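PDB 6DSP: autoinducer 2-binding protein LsrB from Clostridium saccharobutylicum DSM 13864, which binds the quorum-sensing signal autoinducer 2, held here in the cleft between the two lobes of a periplasmic-binding-protein fold. Local coordinates for residues T23-K29 / T79-S85; F36-N40 / K53-E57; W50-V54 / C281-Y285; W109-V113 / T164-Q168. One frame throughout, in Å; residues are numbered along the deposited sequence.

Contact 1: T23-K29 / T79-S85. With PAV ((2R,4S)-2-methyl-2,3,3,4-tetrahydroxytetrahydrofuran), chain C.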
loop_
_atom_site.group_PDB
_atom_site.type_symbol
_atom_site.label_atom_id
_atom_site.label_comp_id
_atom_site.label_asym_id
_atom_site.label_seq_id
_atom_site.Cartn_x
_atom_site.Cartn_y
_atom_site.Cartn_z
ATOM N N THR A 23 -8.401 10.150 21.296
ATOM C CA THR A 23 -7.594 8.995 20.939
ATOM C C THR A 23 -8.046 8.489 19.578
ATOM O O THR A 23 -9.245 8.272 19.347
ATOM C CB THR A 23 -7.718 7.871 21.979
ATOM O OG1 THR A 23 -7.183 8.303 23.242
ATOM C CG2 THR A 23 -6.964 6.629 21.512
ATOM N N VAL A 24 -7.071 8.308 18.688
ATOM C CA VAL A 24 -7.269 7.642 17.401
ATOM C C VAL A 24 -6.630 6.265 17.472
ATOM O O VAL A 24 -5.447 6.147 17.811
ATOM C CB VAL A 24 -6.630 8.449 16.255
ATOM C CG1 VAL A 24 -6.845 7.721 14.931
ATOM C CG2 VAL A 24 -7.188 9.871 16.210
ATOM N N THR A 25 -7.401 5.222 17.140
ATOM C CA THR A 25 -6.862 3.864 17.042
ATOM C C THR A 25 -6.383 3.663 15.605
ATOM O O THR A 25 -7.170 3.801 14.653
ATOM C CB THR A 25 -7.912 2.817 17.416
ATOM O OG1 THR A 25 -8.424 3.099 18.728
ATOM C CG2 THR A 25 -7.317 1.423 17.381
ATOM N N PHE A 26 -5.090 3.428 15.451
ATOM C CA PHE A 26 -4.450 3.324 14.143
ATOM C C PHE A 26 -4.231 1.843 13.876
ATOM O O PHE A 26 -3.463 1.184 14.597
ATOM C CB PHE A 26 -3.132 4.107 14.177
ATOM C CG PHE A 26 -2.381 4.161 12.860
ATOM C CD1 PHE A 26 -3.024 4.532 11.684
ATOM C CD2 PHE A 26 -1.015 3.939 12.811
ATOM C CE1 PHE A 26 -2.292 4.685 10.494
ATOM C CE2 PHE A 26 -0.305 4.067 11.622
ATOM C CZ PHE A 26 -0.951 4.414 10.458
ATOM N N ILE A 27 -4.900 1.323 12.857
ATOM C CA ILE A 27 -4.950 -0.116 12.609
ATOM C C ILE A 27 -4.252 -0.428 11.286
ATOM O O ILE A 27 -4.683 0.055 10.227
ATOM C CB ILE A 27 -6.390 -0.657 12.591
ATOM C CG1 ILE A 27 -7.118 -0.282 13.892
ATOM C CG2 ILE A 27 -6.364 -2.181 12.351
ATOM C CD1 ILE A 27 -8.589 -0.667 13.923
ATOM N N PRO A 28 -3.187 -1.234 11.302
ATOM C CA PRO A 28 -2.488 -1.619 10.085
ATOM C C PRO A 28 -3.095 -2.900 9.516
ATOM O O PRO A 28 -3.916 -3.558 10.156
ATOM C CB PRO A 28 -1.086 -1.933 10.619
ATOM C CG PRO A 28 -1.367 -2.591 11.969
ATOM C CD PRO A 28 -2.521 -1.783 12.516
ATOM N N LYS A 29 -2.673 -3.251 8.295
ATOM C CA LYS A 29 -3.074 -4.561 7.778
ATOM C C LYS A 29 -2.514 -5.688 8.635
ATOM O O LYS A 29 -3.166 -6.733 8.785
ATOM C CB LYS A 29 -2.613 -4.741 6.329
ATOM C CG LYS A 29 -3.358 -3.932 5.327
ATOM C CD LYS A 29 -2.872 -4.268 3.897
ATOM C CE LYS A 29 -3.530 -3.437 2.819
ATOM N NZ LYS A 29 -2.865 -3.737 1.511
ATOM N N THR A 79 -12.690 4.324 22.137
ATOM C CA THR A 79 -11.859 5.137 21.269
ATOM C C THR A 79 -12.727 6.184 20.587
ATOM O O THR A 79 -13.931 5.985 20.361
ATOM C CB THR A 79 -11.137 4.281 20.220
ATOM O OG1 THR A 79 -10.092 5.074 19.657
ATOM C CG2 THR A 79 -12.084 3.811 19.079
ATOM N N ASN A 80 -12.118 7.312 20.250
ATOM C CA ASN A 80 -12.881 8.347 19.564
ATOM C C ASN A 80 -12.884 8.188 18.058
ATOM O O ASN A 80 -13.808 8.689 17.392
ATOM C CB ASN A 80 -12.320 9.730 19.912
ATOM C CG ASN A 80 -12.270 9.951 21.408
ATOM O OD1 ASN A 80 -11.200 9.979 22.001
ATOM N ND2 ASN A 80 -13.439 10.040 22.031
ATOM N N ALA A 81 -11.867 7.540 17.511
ATOM C CA ALA A 81 -11.722 7.470 16.062
ATOM C C ALA A 81 -10.890 6.255 15.731
ATOM O O ALA A 81 -10.092 5.791 16.544
ATOM C CB ALA A 81 -11.062 8.734 15.502
ATOM N N ILE A 82 -11.041 5.785 14.491
ATOM C CA ILE A 82 -10.253 4.702 13.919
ATOM C C ILE A 82 -9.697 5.202 12.597
ATOM O O ILE A 82 -10.408 5.858 11.830
ATOM C CB ILE A 82 -11.136 3.463 13.687
ATOM C CG1 ILE A 82 -11.509 2.810 15.033
ATOM C CG2 ILE A 82 -10.474 2.475 12.740
ATOM C CD1 ILE A 82 -12.621 1.771 14.922
ATOM N N CYS A 83 -8.447 4.873 12.330
ATOM C CA CYS A 83 -7.865 5.052 11.002
ATOM C C CYS A 83 -7.279 3.707 10.602
ATOM O O CYS A 83 -6.275 3.270 11.180
ATOM C CB CYS A 83 -6.811 6.160 10.991
ATOM S SG CYS A 83 -6.187 6.427 9.296
ATOM N N LEU A 84 -7.919 3.060 9.631
ATOM C CA LEU A 84 -7.713 1.651 9.279
ATOM C C LEU A 84 -7.159 1.490 7.872
ATOM O O LEU A 84 -7.661 2.123 6.935
ATOM C CB LEU A 84 -9.079 0.913 9.318
ATOM C CG LEU A 84 -9.174 -0.496 8.736
ATOM C CD1 LEU A 84 -8.421 -1.472 9.611
ATOM C CD2 LEU A 84 -10.614 -0.909 8.571
ATOM N N SER A 85 -6.203 0.581 7.715
ATOM C CA SER A 85 -5.840 0.045 6.399
ATOM C C SER A 85 -6.382 -1.381 6.323
ATOM O O SER A 85 -6.009 -2.243 7.137
ATOM C CB SER A 85 -4.330 0.037 6.186
ATOM O OG SER A 85 -4.081 -0.574 4.923
HETATM O O2 PAV C . 2.246 -2.195 -1.291
HETATM C C2 PAV C . 2.012 -1.929 0.108
HETATM C C1 PAV C . 3.147 -1.103 0.754
HETATM O O5 PAV C . 2.177 -3.303 0.768
HETATM C C5 PAV C . 1.464 -3.273 1.928
HETATM C C4 PAV C . 0.634 -1.976 1.935
HETATM O O4 PAV C . -0.701 -2.240 2.358
HETATM C C3 PAV C . 0.763 -1.519 0.478
HETATM O O3 PAV C . 0.661 -0.124 0.390
HETATM O O13 PAV C . -0.209 -2.157 -0.320
#
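T25 sits between A81 and C83 in a parallel ladder: its N donates to A81 O at 2.8 Å, almost straight at 175°, and its O accepts from C83 N. I27 repeats the pattern, its N reaching C83 O and its O taking S85 N at 3.0 Å, so the peptide groups facing each other across strands 23-27 and 81-84 are paired. At the N-terminal end side chains join in. N80 OD1 offers an in-plane lone pair to T23 N (2.9 Å, 167°), while T23 O accepts N80 N and, weakly, A81 N. The hydroxyls T25 OG1 and T79 OG1 are hydrogen-bonded at 2.7 Å. On the face bearing I27, its CG2 presses tightly on L84 CD1 at 3.5 Å. Past the strand the extended chain of K29 runs beside S85 and delivers NZ to O4 of the bound PAV at 2.8 Å; S85 OG bonds to D110. Within the sheet, strand 23-27 is flanked by 53-56 and strand 81-84 by 105-109, and F26 packs against N40 and A43 of helix 34-50.

Contact 2: F36-N40 / K53-E57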
loop_
_atom_site.group_PDB
_atom_site.type_symbol
_atom_site.label_atom_id
_atom_site.label_comp_id
_atom_site.label_asym_id
_atom_site.label_seq_id
_atom_site.Cartn_x
_atom_site.Cartn_y
_atom_site.Cartn_z
ATOM N N PHE A 36 4.215 -0.936 7.930
ATOM C CA PHE A 36 3.267 -0.535 8.962
ATOM C C PHE A 36 3.975 -0.030 10.198
ATOM O O PHE A 36 3.513 0.928 10.831
ATOM C CB PHE A 36 2.313 -1.697 9.238
ATOM C CG PHE A 36 1.453 -1.970 8.046
ATOM C CD1 PHE A 36 0.418 -1.092 7.727
ATOM C CD2 PHE A 36 1.703 -3.010 7.172
ATOM C CE1 PHE A 36 -0.339 -1.247 6.576
ATOM C CE2 PHE A 36 0.915 -3.160 6.011
ATOM C CZ PHE A 36 -0.118 -2.277 5.745
ATOM N N GLU A 37 5.118 -0.622 10.533
ATOM C CA GLU A 37 5.879 -0.110 11.663
ATOM C C GLU A 37 6.390 1.287 11.383
ATOM O O GLU A 37 6.351 2.156 12.258
ATOM C CB GLU A 37 7.012 -1.074 11.995
ATOM C CG GLU A 37 6.483 -2.434 12.481
ATOM C CD GLU A 37 5.590 -2.339 13.741
ATOM O OE1 GLU A 37 5.934 -1.594 14.707
ATOM O OE2 GLU A 37 4.519 -3.018 13.759
ATOM N N SER A 38 6.877 1.539 10.157
ATOM C CA SER A 38 7.342 2.878 9.803
ATOM C C SER A 38 6.189 3.872 9.743
ATOM O O SER A 38 6.336 5.038 10.155
ATOM C CB SER A 38 8.106 2.820 8.491
ATOM O OG SER A 38 9.407 2.292 8.708
ATOM N N ALA A 39 5.014 3.420 9.285
ATOM C CA ALA A 39 3.881 4.331 9.258
ATOM C C ALA A 39 3.502 4.735 10.676
ATOM O O ALA A 39 3.184 5.903 10.945
ATOM C CB ALA A 39 2.705 3.674 8.548
ATOM N N ASN A 40 3.522 3.774 11.607
ATOM C CA ASN A 40 3.195 4.126 12.985
ATOM C C ASN A 40 4.266 5.016 13.595
ATOM O O ASN A 40 3.955 5.893 14.402
ATOM C CB ASN A 40 3.002 2.868 13.818
ATOM C CG ASN A 40 2.632 3.196 15.251
ATOM O OD1 ASN A 40 1.663 3.935 15.510
ATOM N ND2 ASN A 40 3.435 2.698 16.184
ATOM N N LYS A 53 -3.526 11.363 21.140
ATOM C CA LYS A 53 -2.974 10.026 21.259
ATOM C C LYS A 53 -3.324 9.179 20.042
ATOM O O LYS A 53 -4.472 9.159 19.586
ATOM C CB LYS A 53 -3.547 9.328 22.491
ATOM C CG LYS A 53 -2.959 7.967 22.735
ATOM C CD LYS A 53 -1.464 8.095 22.970
ATOM C CE LYS A 53 -0.761 6.741 23.038
ATOM N NZ LYS A 53 0.655 6.941 23.444
ATOM N N VAL A 54 -2.339 8.436 19.551
ATOM C CA VAL A 54 -2.554 7.401 18.553
ATOM C C VAL A 54 -2.245 6.065 19.205
ATOM O O VAL A 54 -1.110 5.827 19.637
ATOM C CB VAL A 54 -1.666 7.622 17.324
ATOM C CG1 VAL A 54 -1.768 6.400 16.386
ATOM C CG2 VAL A 54 -2.100 8.894 16.608
ATOM N N ASP A 55 -3.261 5.212 19.308
ATOM C CA ASP A 55 -3.125 3.868 19.843
ATOM C C ASP A 55 -2.967 2.894 18.675
ATOM O O ASP A 55 -3.936 2.589 17.984
ATOM C CB ASP A 55 -4.339 3.531 20.710
ATOM C CG ASP A 55 -4.282 2.123 21.300
ATOM O OD1 ASP A 55 -3.228 1.465 21.229
ATOM O OD2 ASP A 55 -5.308 1.691 21.847
ATOM N N TYR A 56 -1.743 2.411 18.471
ATOM C CA TYR A 56 -1.463 1.478 17.385
ATOM C C TYR A 56 -1.913 0.080 17.800
ATOM O O TYR A 56 -1.415 -0.474 18.794
ATOM C CB TYR A 56 0.040 1.503 17.124
ATOM C CG TYR A 56 0.561 0.619 16.023
ATOM C CD1 TYR A 56 0.036 0.689 14.731
ATOM C CD2 TYR A 56 1.647 -0.229 16.239
ATOM C CE1 TYR A 56 0.575 -0.077 13.697
ATOM C CE2 TYR A 56 2.193 -0.976 15.244
ATOM C CZ TYR A 56 1.658 -0.910 13.962
ATOM O OH TYR A 56 2.184 -1.684 12.945
ATOM N N GLU A 57 -2.847 -0.504 17.054
ATOM C CA GLU A 57 -3.418 -1.795 17.416
ATOM C C GLU A 57 -3.604 -2.630 16.159
ATOM O O GLU A 57 -4.261 -2.176 15.219
ATOM C CB GLU A 57 -4.771 -1.613 18.111
ATOM C CG GLU A 57 -4.664 -0.884 19.456
ATOM C CD GLU A 57 -3.869 -1.643 20.520
ATOM O OE1 GLU A 57 -3.729 -2.870 20.407
ATOM O OE2 GLU A 57 -3.357 -0.998 21.454
#
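The amide of N40 lies flat over one face of the Y56 ring, the two planes only 11° apart, with N40 CG 3.4 Å above the ring plane and offset toward the rim. N40 CB covers the ring centre on that face as a CH-pi contact, 3.7 Å from the centroid and 9° off the normal. At the ring edge, near its plane, stands E37 OE2. This stack joins helix 34-50 to strand 53-56 within a beta-alpha-beta crossover, the unit that opens the Rossmann-like lobe of this periplasmic binding protein: strand 23-27 leads into the helix, which runs nearly antiparallel to strand 53-56 and packs on the sheet. With CG anti to the backbone N (chi1 -179°), Y56 extends its ring from the strand toward the helix, far enough for its hydroxyl to come beside F36 and E37, near the start of helix 34-50. N40 OD1 comes close to Y56 CB but has its polar partner in Q44 NE2, whose amide also donates to V54 O and so ties the helix to the strand a second time. F36 takes a smaller part, through its CB at the hydroxyl end of Y56, while its ring leads away to the autoinducer pocket. E37 begins by pointing away from the strand, but its chain bends at chi2 and brings the carboxylate back. There E37 OE2, which also accepts G32 N, takes a hydrogen bond from Y56 OH at 2.8 Å, met from above the carboxylate plane.

Contact 3: W50-V54 / C281-Y285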
loop_
_atom_site.group_PDB
_atom_site.type_symbol
_atom_site.label_atom_id
_atom_site.label_comp_id
_atom_site.label_asym_id
_atom_site.label_seq_id
_atom_site.Cartn_x
_atom_site.Cartn_y
_atom_site.Cartn_z
ATOM N N TRP A 50 0.995 17.255 17.711
ATOM C CA TRP A 50 -0.356 17.771 17.549
ATOM C C TRP A 50 -1.168 17.718 18.832
ATOM O O TRP A 50 -2.188 18.402 18.919
ATOM C CB TRP A 50 -1.079 16.972 16.474
ATOM C CG TRP A 50 -0.557 17.201 15.076
ATOM C CD1 TRP A 50 -0.080 18.367 14.555
ATOM C CD2 TRP A 50 -0.500 16.227 14.014
ATOM N NE1 TRP A 50 0.288 18.170 13.233
ATOM C CE2 TRP A 50 0.023 16.873 12.878
ATOM C CE3 TRP A 50 -0.842 14.875 13.922
ATOM C CZ2 TRP A 50 0.229 16.208 11.657
ATOM C CZ3 TRP A 50 -0.664 14.213 12.700
ATOM C CH2 TRP A 50 -0.128 14.885 11.584
ATOM N N GLY A 51 -0.752 16.926 19.817
ATOM C CA GLY A 51 -1.450 16.891 21.089
ATOM C C GLY A 51 -2.596 15.911 21.206
ATOM O O GLY A 51 -3.548 16.179 21.948
ATOM N N PHE A 52 -2.543 14.777 20.510
ATOM C CA PHE A 52 -3.534 13.732 20.716
ATOM C C PHE A 52 -2.823 12.389 20.692
ATOM O O PHE A 52 -1.665 12.288 20.294
ATOM C CB PHE A 52 -4.684 13.818 19.697
ATOM C CG PHE A 52 -4.280 13.543 18.275
ATOM C CD1 PHE A 52 -3.907 14.580 17.424
ATOM C CD2 PHE A 52 -4.304 12.241 17.770
ATOM C CE1 PHE A 52 -3.543 14.327 16.093
ATOM C CE2 PHE A 52 -3.964 11.973 16.438
ATOM C CZ PHE A 52 -3.581 13.021 15.588
ATOM N N LYS A 53 -3.526 11.363 21.140
ATOM C CA LYS A 53 -2.974 10.026 21.259
ATOM C C LYS A 53 -3.324 9.179 20.042
ATOM O O LYS A 53 -4.472 9.159 19.586
ATOM C CB LYS A 53 -3.547 9.328 22.491
ATOM C CG LYS A 53 -2.959 7.967 22.735
ATOM C CD LYS A 53 -1.464 8.095 22.970
ATOM C CE LYS A 53 -0.761 6.741 23.038
ATOM N NZ LYS A 53 0.655 6.941 23.444
ATOM N N VAL A 54 -2.339 8.436 19.551
ATOM C CA VAL A 54 -2.554 7.401 18.553
ATOM C C VAL A 54 -2.245 6.065 19.205
ATOM O O VAL A 54 -1.110 5.827 19.637
ATOM C CB VAL A 54 -1.666 7.622 17.324
ATOM C CG1 VAL A 54 -1.768 6.400 16.386
ATOM C CG2 VAL A 54 -2.100 8.894 16.608
ATOM N N CYS A 281 -4.291 9.723 10.654
ATOM C CA CYS A 281 -4.666 9.941 12.047
ATOM C C CYS A 281 -5.084 11.379 12.294
ATOM O O CYS A 281 -6.016 11.629 13.069
ATOM C CB CYS A 281 -3.511 9.561 12.967
ATOM S SG CYS A 281 -3.208 7.780 13.005
ATOM N N TYR A 282 -4.437 12.343 11.631
ATOM C CA TYR A 282 -4.852 13.736 11.775
ATOM C C TYR A 282 -6.285 13.948 11.274
ATOM O O TYR A 282 -7.088 14.642 11.925
ATOM C CB TYR A 282 -3.912 14.697 11.033
ATOM C CG TYR A 282 -4.274 16.122 11.369
ATOM C CD1 TYR A 282 -3.744 16.743 12.491
ATOM C CD2 TYR A 282 -5.210 16.828 10.607
ATOM C CE1 TYR A 282 -4.109 18.038 12.842
ATOM C CE2 TYR A 282 -5.584 18.139 10.955
ATOM C CZ TYR A 282 -5.022 18.733 12.077
ATOM O OH TYR A 282 -5.346 20.026 12.457
ATOM N N MET A 283 -6.623 13.383 10.106
ATOM C CA MET A 283 -7.983 13.550 9.592
ATOM C C MET A 283 -9.001 12.963 10.556
ATOM O O MET A 283 -10.062 13.557 10.784
ATOM C CB MET A 283 -8.109 12.916 8.207
ATOM C CG MET A 283 -7.241 13.626 7.131
ATOM S SD MET A 283 -7.510 15.437 7.006
ATOM C CE MET A 283 -9.261 15.462 6.581
ATOM N N ALA A 284 -8.710 11.774 11.105
ATOM C CA ALA A 284 -9.606 11.178 12.098
ATOM C C ALA A 284 -9.768 12.082 13.325
ATOM O O ALA A 284 -10.883 12.308 13.787
ATOM C CB ALA A 284 -9.072 9.822 12.495
ATOM N N TYR A 285 -8.660 12.618 13.840
ATOM C CA TYR A 285 -8.685 13.512 14.995
ATOM C C TYR A 285 -9.444 14.790 14.680
ATOM O O TYR A 285 -10.233 15.278 15.495
ATOM C CB TYR A 285 -7.247 13.836 15.386
ATOM C CG TYR A 285 -7.070 15.113 16.157
ATOM C CD1 TYR A 285 -7.319 15.162 17.523
ATOM C CD2 TYR A 285 -6.596 16.256 15.530
ATOM C CE1 TYR A 285 -7.145 16.344 18.249
ATOM C CE2 TYR A 285 -6.410 17.443 16.242
ATOM C CZ TYR A 285 -6.691 17.474 17.596
ATOM O OH TYR A 285 -6.500 18.648 18.290
#
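F52 and Y285 lie almost flat on each other in an offset stack, ring planes 9° apart and centroids 4.2 Å apart. The shift between the rings puts the bump of Y285 CB over the middle of the F52 face, a CH-pi contact 3.7 Å from the centroid, while F52 CD1 comes over the Y285 ring, 3.4 Å from Y285 CG. F52 can lean into the helix this way because its CG stands between the backbone N and the carbonyl carbon (chi1 66°), turning the ring broadside to residues 281-285. The far rim of the same ring is fitted against the helix backbone, with F52 CZ beside C281 O and Y282 CA. Next to this stack, the edge of Y282 meets the face of the W50 indole in a T-shaped pair with planes at 64°; Y282 CD1 rides over the centre of the indole, 3.6 Å from W50 CD2, and Y282 CB covers its six-membered ring. Toward the strand, C281 SG fits between the two methyls of V54, 3.9 Å from both CG1 and CG2. C281, Y282 and Y285 thus project from the helix, and W50, F52 and V54 form the surface that receives them. G51, with positive phi, ends helix 34-50 between W50 and F52, which both reach helix 273-288. W50 NE1 is satisfied by P302 O. The result is the helix-on-sheet packing of the alpha/beta N-terminal lobe of a periplasmic binding protein, here at edge strand 53-56.

Contact 4: W109-V113 / T164-Q168; sequences WDSDV and TVTDQ. With PAV ((2R,4S)-2-methyl-2,3,3,4-tetrahydroxytetrahydrofuran), chain C.
Two acidic side chains, D110 and D167, come together at the bound ligand, with D110 OD1 only 3.5 Å from D167 OD2. Each is engaged by hydroxyls of the ligand: PAV O3 donates to D110 OD1 and PAV O4 to D110 OD2, both at 2.6 Å, and PAV O13 donates to D167 OD2 at 2.7 Å. The D110 carboxylate thus grips two neighbouring hydroxyls with its two oxygens. The ammonium of K29, at D167 OD1, brings a charge that would be expected to ease the closeness of the acids. The first torsion of D167 (chi1 64°) sets its carboxylate between the backbone N and carbonyl carbon, turned to the ligand. Q168, extended beyond CG, supplies NE2 to PAV O13 at 2.9 Å in a nearly straight bond, 172°, so this hydroxyl is both donor and acceptor. Behind the ligand, S111 OG accepts the backbone N-H of D167 at 3.1 Å (155°), reaching the first turn of helix 166-182 from the facing loop. A water bridges the two segments, accepting from S111 OG and T166 N and donating to D112 O. D112 itself is fixed by R118 and T108. Acidic and amide groups from both lobes closing on a polyol-like ligand at the interlobe cleft are characteristic of the sugar-binding periplasmic receptors.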
loop_
_atom_site.group_PDB
_atom_site.type_symbol
_atom_site.label_atom_id
_atom_site.label_comp_id
_atom_site.label_asym_id
_atom_site.label_seq_id
_atom_site.Cartn_x
_atom_site.Cartn_y
_atom_site.Cartn_z
ATOM N N TRP A 109 -6.679 4.596 5.585
ATOM C CA TRP A 109 -5.440 4.972 4.930
ATOM C C TRP A 109 -4.932 3.733 4.224
ATOM O O TRP A 109 -5.253 2.613 4.648
ATOM C CB TRP A 109 -4.430 5.497 5.977
ATOM C CG TRP A 109 -3.870 4.411 6.874
ATOM C CD1 TRP A 109 -4.559 3.678 7.822
ATOM C CD2 TRP A 109 -2.549 3.877 6.841
ATOM N NE1 TRP A 109 -3.711 2.723 8.386
ATOM C CE2 TRP A 109 -2.481 2.811 7.786
ATOM C CE3 TRP A 109 -1.409 4.185 6.098
ATOM C CZ2 TRP A 109 -1.313 2.071 8.002
ATOM C CZ3 TRP A 109 -0.236 3.445 6.322
ATOM C CH2 TRP A 109 -0.202 2.410 7.286
ATOM N N ASP A 110 -4.120 3.932 3.174
ATOM C CA ASP A 110 -3.387 2.846 2.509
ATOM C C ASP A 110 -4.295 1.963 1.658
ATOM O O ASP A 110 -4.213 2.009 0.425
ATOM C CB ASP A 110 -2.546 2.065 3.529
ATOM C CG ASP A 110 -1.790 0.915 2.907
ATOM O OD1 ASP A 110 -1.149 1.144 1.851
ATOM O OD2 ASP A 110 -1.777 -0.198 3.512
ATOM N N SER A 111 -5.195 1.199 2.273
ATOM C CA SER A 111 -6.142 0.362 1.538
ATOM C C SER A 111 -7.555 0.631 2.042
ATOM O O SER A 111 -7.856 0.424 3.231
ATOM C CB SER A 111 -5.802 -1.123 1.666
ATOM O OG SER A 111 -6.686 -1.817 0.794
ATOM N N ASP A 112 -8.407 1.095 1.140
ATOM C CA ASP A 112 -9.700 1.660 1.482
ATOM C C ASP A 112 -10.746 0.567 1.735
ATOM O O ASP A 112 -10.504 -0.639 1.540
ATOM C CB ASP A 112 -10.168 2.550 0.320
ATOM C CG ASP A 112 -11.046 3.721 0.764
ATOM O OD1 ASP A 112 -11.455 3.834 1.953
ATOM O OD2 ASP A 112 -11.335 4.548 -0.117
ATOM N N VAL A 113 -11.901 1.019 2.230
ATOM C CA VAL A 113 -13.082 0.172 2.376
ATOM C C VAL A 113 -14.215 0.772 1.540
ATOM O O VAL A 113 -14.011 1.768 0.831
ATOM C CB VAL A 113 -13.502 0.035 3.860
ATOM C CG1 VAL A 113 -12.368 -0.541 4.652
ATOM C CG2 VAL A 113 -13.909 1.409 4.414
ATOM N N THR A 164 -8.416 -9.995 -2.928
ATOM C CA THR A 164 -9.555 -9.113 -2.636
ATOM C C THR A 164 -9.183 -7.752 -2.080
ATOM O O THR A 164 -10.008 -6.854 -2.169
ATOM C CB THR A 164 -10.562 -9.768 -1.684
ATOM O OG1 THR A 164 -9.966 -9.917 -0.397
ATOM C CG2 THR A 164 -11.002 -11.112 -2.220
ATOM N N VAL A 165 -7.987 -7.571 -1.516
ATOM C CA VAL A 165 -7.668 -6.297 -0.904
ATOM C C VAL A 165 -7.850 -5.150 -1.905
ATOM O O VAL A 165 -7.483 -5.259 -3.081
ATOM C CB VAL A 165 -6.242 -6.367 -0.313
ATOM C CG1 VAL A 165 -5.170 -6.537 -1.381
ATOM C CG2 VAL A 165 -5.971 -5.151 0.562
ATOM N N THR A 166 -8.344 -4.013 -1.441
ATOM C CA THR A 166 -8.699 -2.938 -2.365
ATOM C C THR A 166 -7.480 -2.317 -3.041
ATOM O O THR A 166 -7.470 -2.171 -4.269
ATOM C CB THR A 166 -9.537 -1.905 -1.642
ATOM O OG1 THR A 166 -10.717 -2.563 -1.197
ATOM C CG2 THR A 166 -9.880 -0.754 -2.538
ATOM N N ASP A 167 -6.445 -1.924 -2.284
ATOM C CA ASP A 167 -5.383 -1.145 -2.905
ATOM C C ASP A 167 -4.632 -1.937 -3.977
ATOM O O ASP A 167 -4.568 -1.532 -5.156
ATOM C CB ASP A 167 -4.440 -0.497 -1.870
ATOM C CG ASP A 167 -3.637 -1.480 -1.014
ATOM O OD1 ASP A 167 -3.995 -2.667 -0.870
ATOM O OD2 ASP A 167 -2.629 -0.990 -0.458
ATOM N N GLN A 168 -4.094 -3.083 -3.604
ATOM C CA GLN A 168 -3.176 -3.779 -4.484
ATOM C C GLN A 168 -3.882 -4.325 -5.714
ATOM O O GLN A 168 -3.288 -4.337 -6.803
ATOM C CB GLN A 168 -2.461 -4.872 -3.715
ATOM C CG GLN A 168 -1.584 -4.356 -2.609
ATOM C CD GLN A 168 -0.948 -5.424 -1.785
ATOM O OE1 GLN A 168 -1.000 -6.634 -2.103
ATOM N NE2 GLN A 168 -0.323 -4.990 -0.686
HETATM O O2 PAV C . 2.246 -2.195 -1.291
HETATM C C2 PAV C . 2.012 -1.929 0.108
HETATM C C1 PAV C . 3.147 -1.103 0.754
HETATM O O5 PAV C . 2.177 -3.303 0.768
HETATM C C5 PAV C . 1.464 -3.273 1.928
HETATM C C4 PAV C . 0.634 -1.976 1.935
HETATM O O4 PAV C . -0.701 -2.240 2.358
HETATM C C3 PAV C . 0.763 -1.519 0.478
HETATM O O3 PAV C . 0.661 -0.124 0.390
HETATM O O13 PAV C . -0.209 -2.157 -0.320
HETATM O O HOH W 1 -9.145 -3.167 1.351
#

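Overall arrangement
Contacts 1, 2 and 3 build the N-terminal lobe and contact 4 closes the cleft beside it. Contact 2 is nested inside the chain loop closed by contact 1, and the two share a sheet: V24 N bonds to K53 O and V24 O to D55 N across strands 23-27 and 53-56. Contact 3 lies on the same sheet, about 10 Å from contact 1 between centres, where C281 SG meets F26 CD1 at 3.5 Å. Contacts 3 and 4 do not touch, their nearest atoms about 6 Å apart. Contacts 1 and 4 meet at PAV through S85 OG to D110 OD2 (2.7 Å) and K29 NZ to D167 OD1 (2.8 Å), while F36 of contact 2 packs on D110 at the pocket.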